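Local coordinates for protein pectate lyase (Pectobacterium carotovorum, PDB 4U4B) that probably cleaves polygalacturonate and methyl-esterified pectins within the chain by calcium-dependent elimination, leaving oligosaccharides with unsaturated non-reducing ends, at residues Leu159-Ile164 against Ser182-Ile187; Ala119-Cys124 against Lys133-Gly138; Val51-Ser56 against Ser84-Trp89; Gly139-Leu144 against Asn166-Glu171; Trp39-Gly44 against Val90-Gly95. One frame throughout, in Å; residues are numbered along the deposited sequence.

Interaction 1. Residues Leu159-Ile164 against Ser182-Ile187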
# COMPACT_ATOMS: atom_id res chain seq x y z
N LEU A 159 -9.11 -7.58 10.01
CA LEU A 159 -9.24 -6.46 10.92
C LEU A 159 -10.71 -6.12 11.11
O LEU A 159 -11.48 -6.05 10.15
CB LEU A 159 -8.48 -5.24 10.39
CG LEU A 159 -6.98 -5.39 10.14
CD1 LEU A 159 -6.45 -4.10 9.51
CD2 LEU A 159 -6.20 -5.72 11.42
N GLU A 160 -11.11 -5.95 12.37
CA GLU A 160 -12.44 -5.47 12.68
C GLU A 160 -12.27 -4.25 13.57
O GLU A 160 -11.91 -4.37 14.74
CB GLU A 160 -13.28 -6.54 13.38
CG GLU A 160 -13.31 -7.89 12.65
CD GLU A 160 -14.30 -8.87 13.27
OE1 GLU A 160 -13.98 -10.06 13.39
OE2 GLU A 160 -15.42 -8.44 13.63
N ASN A 161 -12.52 -3.08 13.00
CA ASN A 161 -12.32 -1.83 13.71
C ASN A 161 -10.94 -1.83 14.38
O ASN A 161 -10.82 -1.56 15.57
CB ASN A 161 -13.43 -1.62 14.74
CG ASN A 161 -13.60 -0.17 15.11
OD1 ASN A 161 -13.79 0.69 14.24
ND2 ASN A 161 -13.51 0.12 16.40
N ALA A 162 -9.91 -2.17 13.61
CA ALA A 162 -8.58 -2.35 14.16
C ALA A 162 -7.47 -1.71 13.32
O ALA A 162 -7.68 -1.31 12.16
CB ALA A 162 -8.29 -3.84 14.36
N THR A 163 -6.28 -1.60 13.90
CA THR A 163 -5.12 -1.12 13.17
C THR A 163 -3.98 -2.14 13.21
O THR A 163 -3.69 -2.72 14.26
CB THR A 163 -4.63 0.23 13.75
OG1 THR A 163 -5.67 1.20 13.58
CG2 THR A 163 -3.36 0.73 13.05
N ILE A 164 -3.35 -2.39 12.07
CA ILE A 164 -2.13 -3.19 12.03
C ILE A 164 -0.95 -2.39 11.47
O ILE A 164 -1.10 -1.62 10.51
CB ILE A 164 -2.33 -4.50 11.23
CG1 ILE A 164 -1.11 -5.39 11.39
CG2 ILE A 164 -2.61 -4.23 9.76
CD1 ILE A 164 -1.36 -6.80 11.00
N SER A 182 -14.96 -5.28 9.17
CA SER A 182 -15.97 -4.37 9.71
C SER A 182 -15.36 -3.16 10.36
O SER A 182 -14.21 -3.21 10.80
CB SER A 182 -16.84 -5.10 10.73
OG SER A 182 -16.07 -5.52 11.83
N GLY A 183 -16.14 -2.09 10.46
CA GLY A 183 -15.68 -0.89 11.13
C GLY A 183 -14.61 -0.19 10.32
O GLY A 183 -14.51 -0.35 9.10
N ASN A 184 -13.80 0.60 11.00
CA ASN A 184 -12.70 1.30 10.35
C ASN A 184 -11.41 0.53 10.54
O ASN A 184 -11.13 0.05 11.64
CB ASN A 184 -12.59 2.71 10.90
CG ASN A 184 -13.91 3.45 10.87
OD1 ASN A 184 -14.58 3.47 9.84
ND2 ASN A 184 -14.30 4.02 12.00
N CYS A 185 -10.62 0.40 9.48
CA CYS A 185 -9.38 -0.35 9.56
C CYS A 185 -8.20 0.48 9.08
O CYS A 185 -8.28 1.15 8.05
CB CYS A 185 -9.47 -1.63 8.73
SG CYS A 185 -10.89 -2.68 9.16
N ARG A 186 -7.10 0.45 9.83
CA ARG A 186 -5.92 1.22 9.44
C ARG A 186 -4.77 0.25 9.21
O ARG A 186 -4.50 -0.63 10.04
CB ARG A 186 -5.59 2.27 10.51
CG ARG A 186 -4.61 3.34 10.08
CD ARG A 186 -4.74 4.56 10.97
NE ARG A 186 -3.56 5.41 10.88
CZ ARG A 186 -3.56 6.65 10.38
NH1 ARG A 186 -4.69 7.19 9.94
NH2 ARG A 186 -2.43 7.34 10.34
N ILE A 187 -4.13 0.35 8.05
CA ILE A 187 -3.09 -0.59 7.67
C ILE A 187 -1.82 0.20 7.36
O ILE A 187 -1.69 0.81 6.29
CB ILE A 187 -3.52 -1.43 6.46
CG1 ILE A 187 -4.83 -2.16 6.76
CG2 ILE A 187 -2.42 -2.40 6.06
CD1 ILE A 187 -5.38 -2.90 5.58

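Interaction 2. Residues Ala119-Cys124 against Lys133-Gly138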
# COMPACT_ATOMS: atom_id res chain seq x y z
N ALA A 119 9.88 -6.19 19.43
CA ALA A 119 8.87 -7.23 19.62
C ALA A 119 7.76 -7.16 18.58
O ALA A 119 7.47 -6.10 18.03
CB ALA A 119 8.29 -7.14 21.01
N ALA A 120 7.14 -8.30 18.31
CA ALA A 120 5.88 -8.35 17.60
C ALA A 120 4.76 -8.62 18.59
O ALA A 120 4.96 -9.35 19.57
CB ALA A 120 5.89 -9.44 16.53
N SER A 121 3.61 -8.02 18.34
CA SER A 121 2.41 -8.36 19.09
C SER A 121 2.20 -9.87 19.00
O SER A 121 2.37 -10.46 17.93
CB SER A 121 1.20 -7.61 18.55
OG SER A 121 0.00 -8.20 19.01
N PRO A 122 1.85 -10.50 20.13
CA PRO A 122 1.57 -11.94 20.15
C PRO A 122 0.47 -12.28 19.15
O PRO A 122 0.45 -13.36 18.55
CB PRO A 122 1.12 -12.20 21.59
CG PRO A 122 1.76 -11.13 22.37
CD PRO A 122 1.77 -9.91 21.48
N GLU A 123 -0.44 -11.34 18.94
CA GLU A 123 -1.57 -11.59 18.07
C GLU A 123 -1.23 -11.56 16.57
O GLU A 123 -2.07 -11.90 15.74
CB GLU A 123 -2.68 -10.58 18.37
CG GLU A 123 -3.15 -10.65 19.82
CD GLU A 123 -4.50 -10.03 19.99
OE1 GLU A 123 -5.47 -10.77 20.23
OE2 GLU A 123 -4.59 -8.79 19.87
N CYS A 124 0.00 -11.17 16.23
CA CYS A 124 0.42 -11.19 14.83
C CYS A 124 0.73 -12.59 14.36
O CYS A 124 1.87 -13.05 14.49
CB CYS A 124 1.66 -10.30 14.61
SG CYS A 124 1.32 -8.55 14.72
N LYS A 133 -8.48 -2.98 18.27
CA LYS A 133 -7.19 -2.59 18.83
C LYS A 133 -6.14 -2.34 17.76
O LYS A 133 -6.39 -2.53 16.57
CB LYS A 133 -6.66 -3.65 19.80
CG LYS A 133 -6.46 -5.02 19.17
CD LYS A 133 -6.22 -6.09 20.24
CE LYS A 133 -4.89 -5.89 20.97
NZ LYS A 133 -4.81 -6.70 22.23
N THR A 134 -4.96 -1.93 18.22
CA THR A 134 -3.80 -1.71 17.38
C THR A 134 -2.76 -2.81 17.63
O THR A 134 -2.33 -2.99 18.78
CB THR A 134 -3.17 -0.33 17.67
OG1 THR A 134 -4.09 0.69 17.31
CG2 THR A 134 -1.88 -0.15 16.90
N VAL A 135 -2.36 -3.53 16.59
CA VAL A 135 -1.22 -4.43 16.74
C VAL A 135 -0.02 -3.97 15.88
O VAL A 135 -0.16 -3.54 14.73
CB VAL A 135 -1.57 -5.89 16.39
CG1 VAL A 135 -2.52 -6.48 17.45
CG2 VAL A 135 -2.15 -6.01 15.00
N ASP A 136 1.15 -4.07 16.50
CA ASP A 136 2.43 -3.79 15.85
C ASP A 136 3.12 -5.13 15.60
O ASP A 136 3.44 -5.85 16.54
CB ASP A 136 3.28 -2.88 16.76
CG ASP A 136 4.60 -2.46 16.12
OD1 ASP A 136 5.05 -3.08 15.13
OD2 ASP A 136 5.20 -1.49 16.64
N CYS A 137 3.31 -5.49 14.33
CA CYS A 137 3.86 -6.80 14.01
C CYS A 137 5.40 -6.80 13.95
O CYS A 137 6.02 -7.84 13.70
CB CYS A 137 3.27 -7.32 12.70
SG CYS A 137 1.52 -7.71 12.85
N GLY A 138 6.01 -5.64 14.20
CA GLY A 138 7.45 -5.57 14.42
C GLY A 138 8.30 -6.06 13.26
O GLY A 138 9.43 -6.50 13.47

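Interaction 3. Residues Val51-Ser56 against Ser84-Trp89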
# COMPACT_ATOMS: atom_id res chain seq x y z
N VAL A 51 15.62 11.55 4.76
CA VAL A 51 16.08 10.22 4.45
C VAL A 51 17.60 10.22 4.32
O VAL A 51 18.14 10.95 3.50
CB VAL A 51 15.45 9.68 3.15
CG1 VAL A 51 15.96 8.29 2.87
CG2 VAL A 51 13.94 9.70 3.23
N TYR A 52 18.25 9.38 5.12
CA TYR A 52 19.69 9.18 5.08
C TYR A 52 20.07 7.81 4.55
O TYR A 52 19.41 6.80 4.83
CB TYR A 52 20.30 9.35 6.47
CG TYR A 52 20.18 10.74 7.01
CD1 TYR A 52 21.18 11.69 6.79
CD2 TYR A 52 19.07 11.12 7.74
CE1 TYR A 52 21.06 12.97 7.28
CE2 TYR A 52 18.94 12.40 8.24
CZ TYR A 52 19.93 13.32 8.01
OH TYR A 52 19.79 14.59 8.51
N ARG A 53 21.17 7.79 3.82
CA ARG A 53 21.73 6.56 3.30
C ARG A 53 23.23 6.52 3.47
O ARG A 53 23.94 7.48 3.14
CB ARG A 53 21.37 6.38 1.84
CG ARG A 53 21.81 5.06 1.27
CD ARG A 53 21.55 5.00 -0.22
NE ARG A 53 22.53 5.80 -0.97
CZ ARG A 53 22.36 6.18 -2.23
NH1 ARG A 53 21.24 5.86 -2.87
NH2 ARG A 53 23.31 6.90 -2.84
N SER A 54 23.73 5.41 3.98
CA SER A 54 25.16 5.21 4.09
C SER A 54 25.59 3.95 3.35
O SER A 54 24.80 2.99 3.22
CB SER A 54 25.59 5.13 5.55
OG SER A 54 26.96 4.83 5.63
N THR A 55 26.83 3.98 2.86
CA THR A 55 27.43 2.83 2.18
C THR A 55 28.08 1.89 3.19
O THR A 55 28.70 0.89 2.82
CB THR A 55 28.48 3.29 1.16
OG1 THR A 55 29.42 4.17 1.79
CG2 THR A 55 27.81 4.02 0.00
N SER A 56 27.94 2.23 4.47
CA SER A 56 28.42 1.39 5.56
C SER A 56 27.40 1.37 6.69
O SER A 56 26.44 2.14 6.68
CB SER A 56 29.78 1.88 6.08
OG SER A 56 29.62 3.05 6.86
N SER A 84 25.62 -3.53 -4.19
CA SER A 84 26.29 -3.10 -2.96
C SER A 84 25.30 -2.91 -1.81
O SER A 84 24.17 -2.51 -2.03
CB SER A 84 27.06 -1.80 -3.22
OG SER A 84 27.80 -1.38 -2.09
N ASP A 85 25.75 -3.21 -0.59
CA ASP A 85 24.92 -3.06 0.60
C ASP A 85 24.73 -1.60 0.98
O ASP A 85 25.68 -0.81 0.90
CB ASP A 85 25.54 -3.79 1.79
CG ASP A 85 25.45 -5.29 1.66
OD1 ASP A 85 24.64 -5.79 0.85
OD2 ASP A 85 26.17 -5.99 2.40
N TYR A 86 23.53 -1.23 1.40
CA TYR A 86 23.32 0.12 1.92
C TYR A 86 22.60 0.10 3.24
O TYR A 86 21.86 -0.86 3.56
CB TYR A 86 22.53 0.99 0.94
CG TYR A 86 23.27 1.33 -0.33
CD1 TYR A 86 23.93 2.55 -0.47
CD2 TYR A 86 23.29 0.45 -1.40
CE1 TYR A 86 24.61 2.86 -1.65
CE2 TYR A 86 23.97 0.75 -2.57
CZ TYR A 86 24.62 1.96 -2.68
OH TYR A 86 25.28 2.25 -3.85
N TRP A 87 22.78 1.16 4.01
CA TRP A 87 22.06 1.33 5.26
C TRP A 87 21.24 2.61 5.19
O TRP A 87 21.71 3.63 4.65
CB TRP A 87 23.04 1.36 6.44
CG TRP A 87 23.60 0.02 6.79
CD1 TRP A 87 23.26 -0.76 7.86
CD2 TRP A 87 24.61 -0.71 6.07
NE1 TRP A 87 23.99 -1.93 7.85
CE2 TRP A 87 24.82 -1.92 6.76
CE3 TRP A 87 25.35 -0.45 4.91
CZ2 TRP A 87 25.75 -2.88 6.33
CZ3 TRP A 87 26.26 -1.40 4.47
CH2 TRP A 87 26.45 -2.60 5.18
N TYR A 88 20.03 2.56 5.74
CA TYR A 88 19.11 3.69 5.70
C TYR A 88 18.56 4.07 7.08
O TYR A 88 18.40 3.21 7.96
CB TYR A 88 17.92 3.40 4.78
CG TYR A 88 18.25 3.15 3.33
CD1 TYR A 88 18.62 1.89 2.88
CD2 TYR A 88 18.15 4.18 2.39
CE1 TYR A 88 18.90 1.65 1.55
CE2 TYR A 88 18.43 3.95 1.04
CZ TYR A 88 18.81 2.68 0.63
OH TYR A 88 19.07 2.45 -0.70
N TRP A 89 18.23 5.35 7.23
CA TRP A 89 17.58 5.93 8.40
C TRP A 89 16.62 6.99 7.93
O TRP A 89 16.90 7.71 6.97
CB TRP A 89 18.59 6.58 9.37
CG TRP A 89 19.57 5.65 9.98
CD1 TRP A 89 19.47 5.03 11.19
CD2 TRP A 89 20.81 5.22 9.41
NE1 TRP A 89 20.57 4.25 11.42
CE2 TRP A 89 21.40 4.33 10.34
CE3 TRP A 89 21.48 5.49 8.22
CZ2 TRP A 89 22.64 3.73 10.10
CZ3 TRP A 89 22.70 4.88 7.98
CH2 TRP A 89 23.27 4.01 8.92

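Interaction 4. Residues Gly139-Leu144 against Asn166-Glu171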
# COMPACT_ATOMS: atom_id res chain seq x y z
N GLY A 139 7.77 -5.98 12.04
CA GLY A 139 8.55 -6.33 10.86
C GLY A 139 8.62 -7.80 10.48
O GLY A 139 9.38 -8.17 9.58
N ILE A 140 7.84 -8.66 11.15
CA ILE A 140 7.88 -10.09 10.84
C ILE A 140 7.24 -10.35 9.50
O ILE A 140 6.54 -9.49 8.96
CB ILE A 140 7.15 -10.97 11.89
CG1 ILE A 140 5.65 -10.70 11.83
CG2 ILE A 140 7.69 -10.75 13.26
CD1 ILE A 140 4.83 -11.42 12.91
N THR A 141 7.47 -11.55 8.97
CA THR A 141 6.83 -12.00 7.75
C THR A 141 5.75 -13.05 8.01
O THR A 141 5.99 -14.04 8.71
CB THR A 141 7.86 -12.59 6.78
OG1 THR A 141 8.94 -11.67 6.59
CG2 THR A 141 7.20 -12.88 5.43
N LEU A 142 4.59 -12.85 7.41
CA LEU A 142 3.49 -13.81 7.50
C LEU A 142 2.96 -14.11 6.11
O LEU A 142 3.16 -13.30 5.19
CB LEU A 142 2.35 -13.27 8.38
CG LEU A 142 2.63 -13.07 9.87
CD1 LEU A 142 1.37 -12.57 10.55
CD2 LEU A 142 3.12 -14.36 10.50
N GLY A 143 2.28 -15.24 5.95
CA GLY A 143 1.63 -15.55 4.70
C GLY A 143 0.76 -16.80 4.75
O GLY A 143 1.01 -17.71 5.53
N LEU A 144 -0.25 -16.80 3.89
CA LEU A 144 -1.16 -17.93 3.68
C LEU A 144 -1.45 -18.02 2.19
O LEU A 144 -1.62 -16.98 1.56
CB LEU A 144 -2.47 -17.74 4.44
CG LEU A 144 -2.45 -17.68 5.96
CD1 LEU A 144 -3.84 -17.30 6.46
CD2 LEU A 144 -2.03 -19.01 6.48
N ASN A 166 3.46 -2.38 10.51
CA ASN A 166 4.79 -2.97 10.34
C ASN A 166 4.79 -4.48 10.10
O ASN A 166 5.23 -5.26 10.96
CB ASN A 166 5.65 -2.64 11.57
CG ASN A 166 5.62 -1.17 11.92
OD1 ASN A 166 5.64 -0.32 11.03
ND2 ASN A 166 5.53 -0.86 13.20
N LEU A 167 4.30 -4.88 8.94
CA LEU A 167 4.15 -6.29 8.61
C LEU A 167 4.63 -6.56 7.19
O LEU A 167 4.30 -5.82 6.27
CB LEU A 167 2.69 -6.74 8.76
CG LEU A 167 2.39 -8.19 8.33
CD1 LEU A 167 2.93 -9.17 9.36
CD2 LEU A 167 0.88 -8.39 8.16
N ARG A 168 5.40 -7.62 7.04
CA ARG A 168 5.79 -8.11 5.72
C ARG A 168 4.93 -9.34 5.38
O ARG A 168 4.72 -10.22 6.23
CB ARG A 168 7.29 -8.43 5.72
CG ARG A 168 7.88 -8.85 4.40
CD ARG A 168 9.42 -8.99 4.50
NE ARG A 168 10.05 -7.80 5.09
CZ ARG A 168 10.68 -6.86 4.39
NH1 ARG A 168 10.77 -6.94 3.06
NH2 ARG A 168 11.23 -5.81 5.01
N ILE A 169 4.40 -9.40 4.17
CA ILE A 169 3.50 -10.48 3.78
C ILE A 169 4.10 -11.21 2.59
O ILE A 169 4.36 -10.61 1.56
CB ILE A 169 2.11 -9.95 3.42
CG1 ILE A 169 1.40 -9.45 4.68
CG2 ILE A 169 1.28 -11.03 2.70
CD1 ILE A 169 0.09 -8.76 4.42
N SER A 170 4.33 -12.50 2.73
CA SER A 170 4.94 -13.25 1.64
C SER A 170 4.51 -14.72 1.64
O SER A 170 4.21 -15.28 2.70
CB SER A 170 6.45 -13.15 1.71
OG SER A 170 7.07 -13.80 0.62
N GLU A 171 4.48 -15.32 0.45
CA GLU A 171 4.14 -16.74 0.25
C GLU A 171 4.39 -17.08 -1.22
O GLU A 171 4.05 -16.29 -2.11
CB GLU A 171 2.69 -17.01 0.66
CG GLU A 171 2.16 -18.43 0.37
CD GLU A 171 2.52 -19.44 1.45
OE1 GLU A 171 3.36 -19.11 2.31
OE2 GLU A 171 1.97 -20.55 1.44
O HOH W 1 11.29 -6.47 8.02

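Interaction 5. Residues Trp39-Gly44 against Val90-Gly95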
# COMPACT_ATOMS: atom_id res chain seq x y z
N TRP A 39 7.85 3.24 6.25
CA TRP A 39 7.91 3.33 7.69
C TRP A 39 6.57 3.73 8.31
O TRP A 39 5.69 4.25 7.64
CB TRP A 39 9.01 4.32 8.13
CG TRP A 39 8.86 5.72 7.58
CD1 TRP A 39 8.31 6.80 8.21
CD2 TRP A 39 9.29 6.19 6.29
NE1 TRP A 39 8.36 7.91 7.40
CE2 TRP A 39 8.95 7.56 6.21
CE3 TRP A 39 9.91 5.58 5.20
CZ2 TRP A 39 9.22 8.33 5.08
CZ3 TRP A 39 10.18 6.35 4.06
CH2 TRP A 39 9.83 7.71 4.02
N SER A 40 6.43 3.45 9.60
CA SER A 40 5.36 4.04 10.38
C SER A 40 6.02 4.84 11.48
O SER A 40 7.10 4.46 11.93
CB SER A 40 4.42 2.99 10.96
OG SER A 40 5.10 2.24 11.96
N THR A 41 5.40 5.93 11.90
CA THR A 41 5.92 6.69 13.01
C THR A 41 4.77 7.18 13.88
O THR A 41 3.66 7.33 13.39
CB THR A 41 6.80 7.88 12.52
OG1 THR A 41 7.40 8.54 13.65
CG2 THR A 41 5.99 8.86 11.73
N ASP A 42 5.03 7.41 15.16
CA ASP A 42 4.03 8.10 15.98
C ASP A 42 4.54 9.48 16.43
O ASP A 42 4.05 10.07 17.40
CB ASP A 42 3.61 7.23 17.17
CG ASP A 42 4.77 6.76 18.00
OD1 ASP A 42 5.88 7.28 17.82
OD2 ASP A 42 4.57 5.89 18.86
N ALA A 43 5.52 10.01 15.70
CA ALA A 43 6.03 11.34 16.01
C ALA A 43 4.94 12.40 15.89
O ALA A 43 4.09 12.34 15.00
CB ALA A 43 7.20 11.67 15.11
N GLY A 44 4.96 13.37 16.80
CA GLY A 44 3.94 14.41 16.82
C GLY A 44 4.32 15.64 16.02
O GLY A 44 5.50 16.00 15.94
N VAL A 90 15.50 7.11 8.62
CA VAL A 90 14.56 8.19 8.37
C VAL A 90 14.41 8.97 9.66
O VAL A 90 14.13 8.39 10.70
CB VAL A 90 13.20 7.66 7.88
CG1 VAL A 90 12.17 8.76 7.86
CG2 VAL A 90 13.35 7.01 6.49
N ASP A 91 14.66 10.28 9.59
CA ASP A 91 14.49 11.15 10.75
C ASP A 91 13.27 12.02 10.53
O ASP A 91 13.08 12.57 9.44
CB ASP A 91 15.73 12.05 10.98
CG ASP A 91 16.97 11.26 11.37
OD1 ASP A 91 16.87 10.05 11.59
OD2 ASP A 91 18.05 11.87 11.47
N THR A 92 12.44 12.15 11.55
CA THR A 92 11.32 13.07 11.52
C THR A 92 11.67 14.35 12.27
O THR A 92 12.39 14.32 13.28
CB THR A 92 10.05 12.45 12.13
OG1 THR A 92 10.27 12.25 13.54
CG2 THR A 92 9.73 11.10 11.49
N VAL A 93 11.18 15.48 11.79
CA VAL A 93 11.44 16.75 12.44
C VAL A 93 10.13 17.45 12.78
O VAL A 93 9.30 17.69 11.92
CB VAL A 93 12.29 17.66 11.54
CG1 VAL A 93 12.56 18.99 12.24
CG2 VAL A 93 13.59 16.97 11.17
N SER A 94 9.94 17.77 14.06
CA SER A 94 8.69 18.38 14.49
C SER A 94 8.80 19.90 14.52
O SER A 94 9.90 20.45 14.39
CB SER A 94 8.28 17.83 15.86
OG SER A 94 7.87 16.47 15.75
N GLY A 95 7.66 20.57 14.66
CA GLY A 95 7.64 22.02 14.72
C GLY A 95 8.43 22.55 15.90
O GLY A 95 9.13 23.57 15.77

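Interaction 1. Residues Leu159-Ile164 against Ser182-Ile187
Leu159 reaches across to pack on Cys185 and Ile187. Its CB lies 3.7 Å from Cys185 SG, a sulfur already tied to Cys180 in a disulfide. From there CG sits anti to the carbonyl carbon (chi1 -58°), which carries the branch onward along the interior, and CD1 ends 3.7 Å from Ile187 CG1, close to Cys185 CB as well. Ile164 CG2 meets the other branch of Ile187, its CG2, at 4.1 Å, the two side chains crossing at a slant.

The backbones run parallel in two short ladders whose register shifts by one residue between Glu160 and Thr163. Asn161 N donates to Ser182 O (2.8 Å), Arg186 N to Ala162 O (3.0 Å) and Ile164 N to Arg186 O (2.9 Å). Where the register slips, Asn161 OD1 accepts from Asn184 N at 3.2 Å, in the carbonyl plane on a lone pair and with a fairly straight N-H (165°). The pattern recurs one level on, because Asn184 OD1 takes the N-H of Thr206, while Asn161 ND2 turns back to Asp132. Gly183, beside Asn161, has a positive phi (71°) that suits glycine. On the outer face Thr163 and Arg186 lie side by side, and the guanidinium is held by Glu188. Parallel pairing, stacked interior side chains and asparagines bonding at the corners mark successive coils of a parallel beta-helix.

Interaction 2. Residues Ala119-Cys124 against Lys133-Gly138
Cys124 and Cys137 supply the covalent link: their SG atoms are 2.1 Å apart, and the C-S-S-C torsion of -87° is close to the relaxed right angle of a disulfide.

A single hydrogen bond crosses the contact, from Ser121 N to Asp136 O, 2.8 Å long and nearly straight (171°). The others shape each segment separately. Ser121 O receives Cys124 N at 3.0 Å, closing a type I turn, and Ser121 OG accepts Glu123 N at 3.2 Å in an ST turn; the hydroxyl can do so because it swings anti to the backbone N (chi1 164°). In 133-138 Asp136 OD1 accepts Gly138 N at 2.9 Å, an Asx turn met on the anti side of the carboxylate, and also the side chain of Asn166. Its OD2 pairs with Lys118.

The ionic part is one salt bridge, Glu123 OE2 to Lys133 NZ at 3.2 Å. The bent lysine brings its CE as well as its NZ against that oxygen, the two side chains crossing at a slant.

Packing fills the rest. Val135 CG1 touches Ser121 OG at 3.4 Å, and Ala120 CB rests on Cys137 O at 3.3 Å. Altogether, the disulfide, one backbone hydrogen bond and a salt bridge fasten irregular 119-124 to 133-138, at the N-terminal end of the parallel beta-helix.

Interaction 3. Residues Val51-Ser56 against Ser84-Trp89
Arg53 lays its aliphatic chain against Tyr86 and Tyr88, and this is a tight part of the contact. Its CG stands over the face of the Tyr88 ring, 4.0 Å from the centroid, in a CH-pi contact. CD then comes within 3.4 Å of Tyr86 CD1 and 3.5 Å of Tyr88 CE2. The guanidinium does not lie flat on either ring: its plane is 80° from that of Tyr88 and 54° from that of Tyr86. Equally close, Trp87 takes the backbone of Ser56 over one face, the carbonyl carbon 3.2 Å above the plane but offset toward the rim.

Strands 46-54 and 87-94, neighbours in the four-stranded sheet of the N-terminal beta sandwich, are joined by two hydrogen-bonded pairs, Tyr52 with Trp89 and Ser54 with Trp87; Ser54 N to Trp87 O is 2.8 Å.

Thr55 forms the looser, exposed side, its CG2 3.8 Å from Tyr86 CE1.

The chemistry implies a division of labour: tyrosine rings and an arginine stem supply apolar contact, while the guanidinium goes to the carboxylate of Asp77 and the hydroxyl of Thr79, Tyr88 OH to the same Asp77, and Tyr86 OH to the backbone N of Asn81.

Interaction 4. Residues Gly139-Leu144 against Asn166-Glu171
Leu142 O is approached by two donors from the opposite segment: Ser170 N makes the shorter, true hydrogen bond at 2.8 Å, and Ile169 CA adds a C-H...O contact at 3.2 Å. Arg168 O is met in the same fashion, by Leu142 N (2.9 Å) and Thr141 CA. With Arg168 N donating to Ile140 O (2.9 Å), these bonds alternate as parallel strands require. Gly139 N also reaches Asn166 O, but from 40° above the carbonyl plane, where the chain turns its corner.

On one face Thr141 OG1 sits 3.4 Å from Arg168 CD. A bend at chi3 (-51°) swings the guanidinium so that NH2 donates to a water in its plane, 3.1 Å away, which in turn donates to Gly139 O. NH1 pairs with Glu193, and NH2 also reaches Leu28 O in the N-terminal domain. On the other face Leu167 CD1 turns back toward 139-144, 3.9 Å from Leu142 CD1 and near Ile140 CG1, the two leucines crossing at about a right angle.

Ser170 OG bonds to Asp194, a calcium ligand, placing the end of this ladder in the second shell of the metal site. Such pairing of adjacent coils is that of the parallel beta-helix of pectate lyases.

Interaction 5. Residues Trp39-Gly44 against Val90-Gly95
Trp39 and Val90 meet at about a right angle, with the valine standing over one face of the indole. Val90 CG1 is the atom above the five-membered ring, 4.0 Å from its centroid and only 18° off the ring normal, which qualifies as a CH-pi contact. Its nearest ring atom is Trp39 CE2 at 3.8 Å. The second branch covers the six-membered side, Val90 CG2 lying 3.9 Å from Trp39 CE3. The tryptophan CG stands between the backbone N and the carbonyl carbon (chi1 58°), a position from which the ring extends across the gap, and Trp39 NE1 is hydrogen-bonded to Gln49 OE1.

Farther along, Thr41 and Thr92 reach toward each other tip to tip, Thr41 OG1 being 4.1 Å from Thr92 CG2. Thr41 OG1 is engaged by Ala43 N at 3.1 Å in an ST turn and by Thr24. Ala43 CB then touches Thr92 OG1 at 3.5 Å. At the far end of the contact Ser94 OG approaches Gly44 O too closely for the bond length to be trusted.

No backbone bond joins the two segments, whose end-to-end directions differ by 13°. The contact bridges the layers of a beta sandwich of fibronectin type III topology: strand 35-41 lies centrally in the three-stranded sheet, strand 87-94 in the four-stranded one, and Leu26 from strand 24-30 and Leu100 from strand 99-106 pack around the same side chains.

How the interactions relate
Interactions 3 and 5 belong to the N-terminal beta sandwich and share strand 87-94: one pairs it within its sheet, the other packs it against the facing sheet, with centres about 19 Å apart. Interactions 1, 2 and 4 belong to the first coils of the beta-helix. Interaction 2 joins interaction 1 through Thr163 O and Val135 N (2.8 Å), and interaction 4 through Asp136 OD1 and Asn166 ND2 (3.0 Å). One link between the domains, Asn166 OD1 to Ser40 OG (2.8 Å, a probable hydrogen bond), connects interactions 4 and 5. Interaction 4 is nearest the calcium site, the side chains of Ser170 and Asp194 being about 3 Å apart at their nearest atoms.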